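Local coordinates for type C neurotoxin (Clostridium botulinum, PDB 3PME), which probably attaches the botulinum C/D mosaic neurotoxin to nerve-cell membranes, its receptor-binding domain recognising gangliosides or phosphatidylethanolamine, at residues Ser70-Ile75 and Asn199-Glu204; Asp234-Met239 and Pro272-Ser277; Asp371-Trp376 and Thr385-Thr390. One frame throughout, in Å; residues are numbered along the deposited sequence.

Contact 1: residues Ser70-Ile75 and Asn199-Glu204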
loop_
_atom_site.group_PDB
_atom_site.type_symbol
_atom_site.label_atom_id
_atom_site.label_comp_id
_atom_site.label_asym_id
_atom_site.label_seq_id
_atom_site.Cartn_x
_atom_site.Cartn_y
_atom_site.Cartn_z
ATOM N N SER A 70 20.505 1.649 -11.968
ATOM C CA SER A 70 19.102 1.671 -11.589
ATOM C C SER A 70 19.009 1.929 -10.095
ATOM O O SER A 70 19.869 1.508 -9.320
ATOM C CB SER A 70 18.408 0.355 -11.937
ATOM O OG SER A 70 18.577 0.037 -13.319
ATOM N N VAL A 71 17.956 2.625 -9.694
ATOM C CA VAL A 71 17.703 2.856 -8.290
ATOM C C VAL A 71 16.283 2.368 -8.039
ATOM O O VAL A 71 15.380 2.727 -8.789
ATOM C CB VAL A 71 17.804 4.349 -7.955
ATOM C CG1 VAL A 71 17.459 4.566 -6.501
ATOM C CG2 VAL A 71 19.217 4.894 -8.295
ATOM N N SER A 72 16.074 1.536 -7.023
ATOM C CA SER A 72 14.722 1.093 -6.709
ATOM C C SER A 72 14.438 1.210 -5.217
ATOM O O SER A 72 15.333 1.075 -4.398
ATOM C CB SER A 72 14.480 -0.339 -7.187
ATOM O OG SER A 72 15.207 -1.276 -6.406
ATOM N N PHE A 73 13.183 1.482 -4.875
ATOM C CA PHE A 73 12.764 1.571 -3.474
ATOM C C PHE A 73 11.266 1.752 -3.467
ATOM O O PHE A 73 10.686 2.104 -4.492
ATOM C CB PHE A 73 13.404 2.779 -2.778
ATOM C CG PHE A 73 13.140 4.099 -3.468
ATOM C CD1 PHE A 73 13.978 4.537 -4.488
ATOM C CD2 PHE A 73 12.074 4.903 -3.095
ATOM C CE1 PHE A 73 13.748 5.740 -5.134
ATOM C CE2 PHE A 73 11.831 6.118 -3.731
ATOM C CZ PHE A 73 12.676 6.542 -4.769
ATOM N N TRP A 74 10.632 1.515 -2.318
ATOM C CA TRP A 74 9.226 1.867 -2.154
ATOM C C TRP A 74 9.162 3.110 -1.291
ATOM O O TRP A 74 10.020 3.328 -0.437
ATOM C CB TRP A 74 8.446 0.745 -1.451
ATOM C CG TRP A 74 8.502 -0.564 -2.150
ATOM C CD1 TRP A 74 9.605 -1.341 -2.354
ATOM C CD2 TRP A 74 7.401 -1.265 -2.734
ATOM N NE1 TRP A 74 9.258 -2.480 -3.027
ATOM C CE2 TRP A 74 7.910 -2.457 -3.281
ATOM C CE3 TRP A 74 6.027 -1.002 -2.842
ATOM C CZ2 TRP A 74 7.099 -3.383 -3.937
ATOM C CZ3 TRP A 74 5.219 -1.926 -3.487
ATOM C CH2 TRP A 74 5.757 -3.102 -4.026
ATOM N N ILE A 75 8.126 3.915 -1.482
ATOM C CA ILE A 75 7.953 5.115 -0.684
ATOM C C ILE A 75 6.469 5.283 -0.313
ATOM O O ILE A 75 5.576 4.832 -1.041
ATOM C CB ILE A 75 8.513 6.358 -1.434
ATOM C CG1 ILE A 75 8.630 7.575 -0.505
ATOM C CG2 ILE A 75 7.706 6.641 -2.713
ATOM C CD1 ILE A 75 9.538 8.678 -1.074
ATOM N N ASN A 199 17.668 0.108 -2.981
ATOM C CA ASN A 199 18.703 -0.601 -3.744
ATOM C C ASN A 199 19.285 0.270 -4.848
ATOM O O ASN A 199 18.569 1.047 -5.483
ATOM C CB ASN A 199 18.118 -1.837 -4.434
ATOM C CG ASN A 199 17.785 -2.946 -3.464
ATOM O OD1 ASN A 199 18.524 -3.189 -2.524
ATOM N ND2 ASN A 199 16.683 -3.645 -3.711
ATOM N N ILE A 200 20.579 0.109 -5.116
ATOM C CA ILE A 200 21.164 0.691 -6.320
ATOM C C ILE A 200 21.859 -0.416 -7.098
ATOM O O ILE A 200 22.528 -1.250 -6.513
ATOM C CB ILE A 200 22.149 1.822 -6.000
ATOM C CG1 ILE A 200 21.423 2.954 -5.265
ATOM C CG2 ILE A 200 22.794 2.362 -7.304
ATOM C CD1 ILE A 200 22.300 4.115 -4.853
ATOM N N PHE A 201 21.673 -0.417 -8.414
ATOM C CA PHE A 201 22.220 -1.451 -9.294
ATOM C C PHE A 201 23.176 -0.795 -10.280
ATOM O O PHE A 201 22.971 0.354 -10.678
ATOM C CB PHE A 201 21.097 -2.136 -10.084
ATOM C CG PHE A 201 20.051 -2.798 -9.228
ATOM C CD1 PHE A 201 19.000 -2.060 -8.688
ATOM C CD2 PHE A 201 20.105 -4.162 -8.982
ATOM C CE1 PHE A 201 18.039 -2.674 -7.902
ATOM C CE2 PHE A 201 19.151 -4.778 -8.202
ATOM C CZ PHE A 201 18.111 -4.033 -7.663
ATOM N N SER A 202 24.205 -1.533 -10.685
ATOM C CA SER A 202 25.202 -1.009 -11.618
ATOM C C SER A 202 24.863 -1.355 -13.063
ATOM O O SER A 202 25.744 -1.473 -13.914
ATOM C CB SER A 202 26.582 -1.565 -11.282
ATOM O OG SER A 202 26.563 -2.975 -11.403
ATOM N N LYS A 203 23.582 -1.537 -13.336
ATOM C CA LYS A 203 23.121 -1.742 -14.696
ATOM C C LYS A 203 21.730 -1.153 -14.829
ATOM O O LYS A 203 21.067 -0.874 -13.826
ATOM C CB LYS A 203 23.095 -3.233 -15.039
ATOM C CG LYS A 203 22.103 -4.024 -14.212
ATOM C CD LYS A 203 22.225 -5.521 -14.447
ATOM C CE LYS A 203 21.380 -5.986 -15.610
ATOM N NZ LYS A 203 21.389 -7.477 -15.689
ATOM N N GLU A 204 21.297 -0.975 -16.068
ATOM C CA GLU A 204 19.947 -0.555 -16.384
ATOM C C GLU A 204 19.068 -1.801 -16.414
ATOM O O GLU A 204 19.219 -2.656 -17.287
ATOM C CB GLU A 204 19.943 0.149 -17.747
ATOM C CG GLU A 204 18.576 0.517 -18.266
ATOM C CD GLU A 204 18.629 1.109 -19.662
ATOM O OE1 GLU A 204 19.747 1.401 -20.141
ATOM O OE2 GLU A 204 17.552 1.268 -20.276
#
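Ser70, Val71 and Ser72 pair edge to edge with Phe201, Ile200 and Asn199, joining two neighbouring antiparallel strands of the concanavalin-like (jelly-roll) lectin domain that forms the N-terminal half of the receptor-binding fragment. Ser70 with Phe201 and Ser72 with Asn199 are hydrogen-bonded pairs; Val71 with Ile200, between them, is a non-hydrogen-bonded pair. The two N-H to O bonds of the first pair are unequal: Phe201 N reaches Ser70 O at 2.8 Å, whereas Ser70 N meets Phe201 O at 3.1 Å. In the Ser72-Asn199 pair the bonds are nearly equal.

Side chains divide between the faces of the sheet. On one, Val71 CG2 lies 4.2 Å from Ile200 CG1, a loose apolar touch. On the other, the Phe201 ring turns its edge to Ser70 and Ser72, and Ser72 OG sits near the ring plane 3.5 Å from Phe201 CE1. Ser72 OG stands between its own backbone N and carbonyl carbon (chi1 71°), which brings the hydroxyl alongside Asn199 CB as well.

Further out, strand 141-148 flanks 68-77 on its other edge, with Val71 bonded through its backbone to Ile145, while Ile200 pairs with Ile7 of strand 6-13. Both strands are therefore interior to the sheet. Beyond Phe201 the second segment leaves the strand and passes beside Ser70, at the start of the first segment, and Glu204 OE1 is hydrogen-bonded to Asn148 ND2. The turn is fastened by Ser70, whose hydroxyl also receives Leu205 N; Ser70 OG donates to Lys203 O at 2.7 Å, in the carbonyl plane and on a lone pair.

Contact 2: residues Asp234-Met239 and Pro272-Ser277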
loop_
_atom_site.group_PDB
_atom_site.type_symbol
_atom_site.label_atom_id
_atom_site.label_comp_id
_atom_site.label_asym_id
_atom_site.label_seq_id
_atom_site.Cartn_x
_atom_site.Cartn_y
_atom_site.Cartn_z
ATOM N N ASP A 234 -6.859 -8.683 14.454
ATOM C CA ASP A 234 -7.164 -7.767 15.579
ATOM C C ASP A 234 -7.213 -6.259 15.312
ATOM O O ASP A 234 -7.932 -5.523 15.991
ATOM C CB ASP A 234 -6.238 -8.027 16.759
ATOM C CG ASP A 234 -6.412 -9.397 17.316
ATOM O OD1 ASP A 234 -7.254 -9.554 18.234
ATOM O OD2 ASP A 234 -5.729 -10.324 16.833
ATOM N N THR A 235 -6.449 -5.782 14.351
ATOM C CA THR A 235 -6.428 -4.363 14.048
ATOM C C THR A 235 -7.812 -3.926 13.578
ATOM O O THR A 235 -8.491 -4.643 12.843
ATOM C CB THR A 235 -5.367 -4.060 12.957
ATOM O OG1 THR A 235 -4.067 -4.307 13.502
ATOM C CG2 THR A 235 -5.432 -2.609 12.457
ATOM N N GLU A 236 -8.228 -2.738 13.995
ATOM C CA GLU A 236 -9.494 -2.208 13.522
ATOM C C GLU A 236 -9.345 -1.695 12.100
ATOM O O GLU A 236 -8.395 -0.975 11.779
ATOM C CB GLU A 236 -10.016 -1.111 14.450
ATOM C CG GLU A 236 -10.477 -1.692 15.778
ATOM C CD GLU A 236 -11.137 -0.676 16.695
ATOM O OE1 GLU A 236 -11.311 0.485 16.282
ATOM O OE2 GLU A 236 -11.487 -1.064 17.834
ATOM N N TYR A 237 -10.294 -2.072 11.256
ATOM C CA TYR A 237 -10.331 -1.576 9.877
ATOM C C TYR A 237 -11.704 -1.083 9.516
ATOM O O TYR A 237 -12.701 -1.721 9.866
ATOM C CB TYR A 237 -9.982 -2.680 8.879
ATOM C CG TYR A 237 -8.570 -3.168 9.011
ATOM C CD1 TYR A 237 -7.502 -2.379 8.589
ATOM C CD2 TYR A 237 -8.298 -4.416 9.547
ATOM C CE1 TYR A 237 -6.181 -2.832 8.716
ATOM C CE2 TYR A 237 -7.002 -4.865 9.676
ATOM C CZ TYR A 237 -5.948 -4.077 9.261
ATOM O OH TYR A 237 -4.666 -4.547 9.401
ATOM N N TYR A 238 -11.769 0.031 8.798
ATOM C CA TYR A 238 -13.004 0.389 8.122
ATOM C C TYR A 238 -13.018 -0.401 6.835
ATOM O O TYR A 238 -12.249 -0.119 5.894
ATOM C CB TYR A 238 -13.081 1.894 7.876
ATOM C CG TYR A 238 -12.985 2.687 9.164
ATOM C CD1 TYR A 238 -14.114 2.888 9.966
ATOM C CD2 TYR A 238 -11.767 3.202 9.597
ATOM C CE1 TYR A 238 -14.023 3.602 11.154
ATOM C CE2 TYR A 238 -11.672 3.921 10.782
ATOM C CZ TYR A 238 -12.803 4.107 11.553
ATOM O OH TYR A 238 -12.697 4.819 12.728
ATOM N N MET A 239 -13.848 -1.434 6.815
ATOM C CA MET A 239 -13.955 -2.308 5.661
ATOM C C MET A 239 -14.812 -1.646 4.591
ATOM O O MET A 239 -15.937 -1.242 4.861
ATOM C CB MET A 239 -14.558 -3.643 6.082
ATOM C CG MET A 239 -14.725 -4.636 4.952
ATOM S SD MET A 239 -15.346 -6.191 5.632
ATOM C CE MET A 239 -15.390 -7.214 4.162
ATOM N N PRO A 272 -15.870 0.197 12.637
ATOM C CA PRO A 272 -14.769 -0.625 12.144
ATOM C C PRO A 272 -14.942 -2.069 12.570
ATOM O O PRO A 272 -15.550 -2.358 13.615
ATOM C CB PRO A 272 -13.537 -0.005 12.814
ATOM C CG PRO A 272 -14.083 0.630 14.065
ATOM C CD PRO A 272 -15.435 1.156 13.667
ATOM N N ILE A 273 -14.453 -2.974 11.739
ATOM C CA ILE A 273 -14.400 -4.387 12.081
ATOM C C ILE A 273 -12.998 -4.797 12.541
ATOM O O ILE A 273 -12.029 -4.046 12.384
ATOM C CB ILE A 273 -14.890 -5.267 10.904
ATOM C CG1 ILE A 273 -14.093 -5.001 9.612
ATOM C CG2 ILE A 273 -16.379 -5.022 10.664
ATOM C CD1 ILE A 273 -12.699 -5.623 9.612
ATOM N N THR A 274 -12.892 -5.974 13.149
ATOM C CA THR A 274 -11.598 -6.612 13.335
ATOM C C THR A 274 -11.662 -7.995 12.700
ATOM O O THR A 274 -12.739 -8.551 12.510
ATOM C CB THR A 274 -11.193 -6.731 14.790
ATOM O OG1 THR A 274 -12.179 -7.504 15.481
ATOM C CG2 THR A 274 -11.092 -5.353 15.431
ATOM N N ILE A 275 -10.505 -8.522 12.320
ATOM C CA ILE A 275 -10.448 -9.822 11.667
ATOM C C ILE A 275 -9.822 -10.817 12.625
ATOM O O ILE A 275 -8.796 -10.526 13.261
ATOM C CB ILE A 275 -9.640 -9.758 10.345
ATOM C CG1 ILE A 275 -10.192 -8.653 9.444
ATOM C CG2 ILE A 275 -9.681 -11.108 9.629
ATOM C CD1 ILE A 275 -9.330 -8.382 8.209
ATOM N N LYS A 276 -10.459 -11.974 12.755
ATOM C CA LYS A 276 -9.993 -13.012 13.661
ATOM C C LYS A 276 -9.576 -14.250 12.880
ATOM O O LYS A 276 -10.133 -14.553 11.831
ATOM C CB LYS A 276 -11.098 -13.385 14.658
ATOM C CG LYS A 276 -11.636 -12.220 15.475
ATOM C CD LYS A 276 -10.606 -11.770 16.473
ATOM C CE LYS A 276 -11.155 -10.739 17.432
ATOM N NZ LYS A 276 -10.097 -10.345 18.399
ATOM N N SER A 277 -8.572 -14.959 13.385
ATOM C CA SER A 277 -8.093 -16.161 12.714
ATOM C C SER A 277 -8.937 -17.373 13.080
ATOM O O SER A 277 -9.165 -17.636 14.260
ATOM C CB SER A 277 -6.640 -16.430 13.091
ATOM O OG SER A 277 -6.194 -17.625 12.475
HETATM O O HOH W 1 -8.148 -7.149 11.895
#
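Pairing of Tyr237 with Ile273 is a single antiparallel bridge, extended by a water and a salt bridge, that lays a largely irregular segment, 234-239, along strand 273-277 in the C-terminal, trefoil-type half of the fragment. Tyr237 N bonds to Ile273 O nearly straight, and Ile273 N returns to Tyr237 O. Farther along, the chains separate enough for water 1 to stand between them, donating to Thr235 O and accepting from Ile275 N at 2.8 Å. Direct bonding resumes where Asp234 N meets Ile275 O.

At this end Lys276, its chain bent at chi2 (-71°), swings NZ to within 3.0 Å of Asp234 OD1. It approaches from above the carboxylate plane and the two side chains cross at about a right angle. The other oxygen, Asp234 OD2, accepts Tyr284 N, so each carboxylate oxygen has a partner of its own.

Pro272 fills the opposite end. Its CB lies over one face of the Tyr238 ring, 4.2 Å from the centroid, a CH-pi contact offset toward the rim, and its CG packs against Glu236 OE1. On the buried side, Met239 CB touches Ile273 CG1 at 3.8 Å and Ile275 CD1 comes obliquely to the Tyr237 ring, whose hydroxyl is bonded to Lys232 N. Phe405 of strand 403-406 borders both Met239 and Ile275, while Thr274 and Lys276 pair through their backbones with strand 292-299. The bridge thus ties segment 234-239, which runs on into the pairing of 238-241 with 403-406, to the sheet containing 273-277, within the beta-trefoil expected from the family.

Contact 3: residues Asp371-Trp376 and Thr385-Thr390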
loop_
_atom_site.group_PDB
_atom_site.type_symbol
_atom_site.label_atom_id
_atom_site.label_comp_id
_atom_site.label_asym_id
_atom_site.label_seq_id
_atom_site.Cartn_x
_atom_site.Cartn_y
_atom_site.Cartn_z
ATOM N N ASP A 371 -23.455 -4.384 -4.076
ATOM C CA ASP A 371 -24.266 -3.849 -5.169
ATOM C C ASP A 371 -25.571 -3.363 -4.560
ATOM O O ASP A 371 -25.826 -3.573 -3.364
ATOM C CB ASP A 371 -24.533 -4.945 -6.220
ATOM C CG ASP A 371 -25.005 -4.396 -7.586
ATOM O OD1 ASP A 371 -25.190 -3.170 -7.759
ATOM O OD2 ASP A 371 -25.194 -5.231 -8.496
ATOM N N ILE A 372 -26.395 -2.721 -5.383
ATOM C CA ILE A 372 -27.724 -2.287 -4.976
ATOM C C ILE A 372 -28.681 -3.464 -5.136
ATOM O O ILE A 372 -28.939 -3.934 -6.245
ATOM C CB ILE A 372 -28.186 -1.076 -5.827
ATOM C CG1 ILE A 372 -27.234 0.102 -5.603
ATOM C CG2 ILE A 372 -29.613 -0.687 -5.497
ATOM C CD1 ILE A 372 -27.383 1.225 -6.623
ATOM N N TYR A 373 -29.174 -3.962 -4.011
ATOM C CA TYR A 373 -30.101 -5.083 -3.986
ATOM C C TYR A 373 -31.349 -4.705 -3.205
ATOM O O TYR A 373 -31.433 -3.615 -2.626
ATOM C CB TYR A 373 -29.450 -6.285 -3.278
ATOM C CG TYR A 373 -28.472 -7.061 -4.136
ATOM C CD1 TYR A 373 -28.927 -7.982 -5.068
ATOM C CD2 TYR A 373 -27.097 -6.899 -3.994
ATOM C CE1 TYR A 373 -28.051 -8.709 -5.850
ATOM C CE2 TYR A 373 -26.207 -7.635 -4.776
ATOM C CZ TYR A 373 -26.693 -8.528 -5.706
ATOM O OH TYR A 373 -25.832 -9.268 -6.494
ATOM N N LYS A 374 -32.313 -5.621 -3.184
ATOM C CA LYS A 374 -33.419 -5.569 -2.235
ATOM C C LYS A 374 -33.141 -6.678 -1.225
ATOM O O LYS A 374 -33.562 -7.811 -1.421
ATOM C CB LYS A 374 -34.738 -5.834 -2.959
ATOM C CG LYS A 374 -35.110 -4.762 -3.986
ATOM C CD LYS A 374 -36.310 -5.215 -4.810
ATOM C CE LYS A 374 -36.863 -4.093 -5.654
ATOM N NZ LYS A 374 -35.826 -3.609 -6.579
ATOM N N PRO A 375 -32.386 -6.361 -0.160
ATOM C CA PRO A 375 -31.804 -7.420 0.680
ATOM C C PRO A 375 -32.722 -7.976 1.766
ATOM O O PRO A 375 -32.369 -9.012 2.344
ATOM C CB PRO A 375 -30.595 -6.725 1.312
ATOM C CG PRO A 375 -31.051 -5.285 1.447
ATOM C CD PRO A 375 -31.882 -5.022 0.200
ATOM N N TRP A 376 -33.842 -7.316 2.057
ATOM C CA TRP A 376 -34.772 -7.823 3.068
ATOM C C TRP A 376 -35.875 -8.625 2.403
ATOM O O TRP A 376 -36.563 -8.122 1.518
ATOM C CB TRP A 376 -35.394 -6.677 3.872
ATOM C CG TRP A 376 -34.401 -5.829 4.605
ATOM C CD1 TRP A 376 -33.833 -6.095 5.818
ATOM C CD2 TRP A 376 -33.859 -4.580 4.174
ATOM N NE1 TRP A 376 -32.975 -5.088 6.171
ATOM C CE2 TRP A 376 -32.966 -4.144 5.176
ATOM C CE3 TRP A 376 -34.040 -3.783 3.040
ATOM C CZ2 TRP A 376 -32.259 -2.948 5.077
ATOM C CZ3 TRP A 376 -33.342 -2.601 2.947
ATOM C CH2 TRP A 376 -32.463 -2.191 3.961
ATOM N N THR A 385 -25.670 -3.106 -0.520
ATOM C CA THR A 385 -25.641 -4.283 0.350
ATOM C C THR A 385 -24.404 -5.129 0.076
ATOM O O THR A 385 -24.101 -5.428 -1.083
ATOM C CB THR A 385 -26.883 -5.171 0.112
ATOM O OG1 THR A 385 -28.073 -4.364 0.140
ATOM C CG2 THR A 385 -26.974 -6.283 1.166
ATOM N N PRO A 386 -23.674 -5.513 1.137
ATOM C CA PRO A 386 -22.658 -6.555 0.984
ATOM C C PRO A 386 -23.367 -7.909 1.021
ATOM O O PRO A 386 -24.164 -8.160 1.935
ATOM C CB PRO A 386 -21.783 -6.372 2.227
ATOM C CG PRO A 386 -22.770 -5.904 3.294
ATOM C CD PRO A 386 -23.833 -5.092 2.541
ATOM N N VAL A 387 -23.100 -8.751 0.026
ATOM C CA VAL A 387 -23.776 -10.040 -0.103
ATOM C C VAL A 387 -22.780 -11.128 -0.456
ATOM O O VAL A 387 -21.712 -10.842 -0.993
ATOM C CB VAL A 387 -24.891 -10.018 -1.199
ATOM C CG1 VAL A 387 -26.065 -9.141 -0.769
ATOM C CG2 VAL A 387 -24.326 -9.566 -2.546
ATOM N N ALA A 388 -23.139 -12.374 -0.161
ATOM C CA ALA A 388 -22.389 -13.531 -0.626
ATOM C C ALA A 388 -23.149 -14.140 -1.801
ATOM O O ALA A 388 -24.338 -14.452 -1.675
ATOM C CB ALA A 388 -22.248 -14.548 0.507
ATOM N N VAL A 389 -22.490 -14.281 -2.949
ATOM C CA VAL A 389 -23.169 -14.836 -4.125
ATOM C C VAL A 389 -22.518 -16.112 -4.652
ATOM O O VAL A 389 -21.294 -16.277 -4.605
ATOM C CB VAL A 389 -23.274 -13.810 -5.287
ATOM C CG1 VAL A 389 -23.782 -12.481 -4.769
ATOM C CG2 VAL A 389 -21.934 -13.621 -5.977
ATOM N N THR A 390 -23.338 -17.014 -5.185
ATOM C CA THR A 390 -22.804 -18.207 -5.833
ATOM C C THR A 390 -22.593 -17.964 -7.324
ATOM O O THR A 390 -22.994 -16.925 -7.857
ATOM C CB THR A 390 -23.746 -19.421 -5.677
ATOM O OG1 THR A 390 -24.959 -19.177 -6.403
ATOM C CG2 THR A 390 -24.064 -19.690 -4.207
#
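Strands 366-373 and 383-389, the two arms of a beta hairpin in the trefoil domain, meet here where their short segments run nearly perpendicular (89°). Asp371 and Thr385 form an antiparallel hydrogen-bonded pair: Thr385 N reaches Asp371 O at 2.9 Å, and the longer return bond from Asp371 N to Thr385 O is 3.2 Å. The ladder continues on either side, Tyr373 bonding through its backbone to Ala383 and Val387 to Leu369; between the segments, side chains make the rest of the contact.

The Tyr373 ring lies across Val387, with Tyr373 CE2 3.5 Å from Val387 CG2. With Val387 CG1 anti to the carbonyl carbon (chi1 -69°), CG2 falls between the backbone N and the carbonyl carbon and meets the ring obliquely, while Thr385 O lies at the ring edge, near its plane. The phenol end crosses Val389 at about a right angle. Val326 of the adjoining strand 326-332 touches Tyr373, Val387 and Val389.

Pro375 packs against the Thr385 side chain, its CG lying over one face of the Trp376 ring. Its CB rests 3.7 Å from Thr385 CG2. Thr385 OG1 is hydrogen-bonded to Ala383 O, and Pro375 CG abuts that hydroxyl oxygen at 3.4 Å.

In the fold
Contact 1 belongs to the lectin-like half of the fragment, and contacts 2 and 3 to the trefoil half, on the opposite side of the chain's centre. Centre to centre, contact 1 is 35 Å from contact 2 and 46 Å from contact 3. Contacts 2 and 3 are closer, with centres 21 Å apart and nearest atoms about 7 Å apart; they do not touch, yet both reach the same antiparallel sheet, through strand 273-277 in one and the hairpin 366-373/383-389 in the other. All three close in series along the chain. A sulfate ion, probably from the crystallisation liquor, lies about 5 Å from the Glu204 side chain in contact 1.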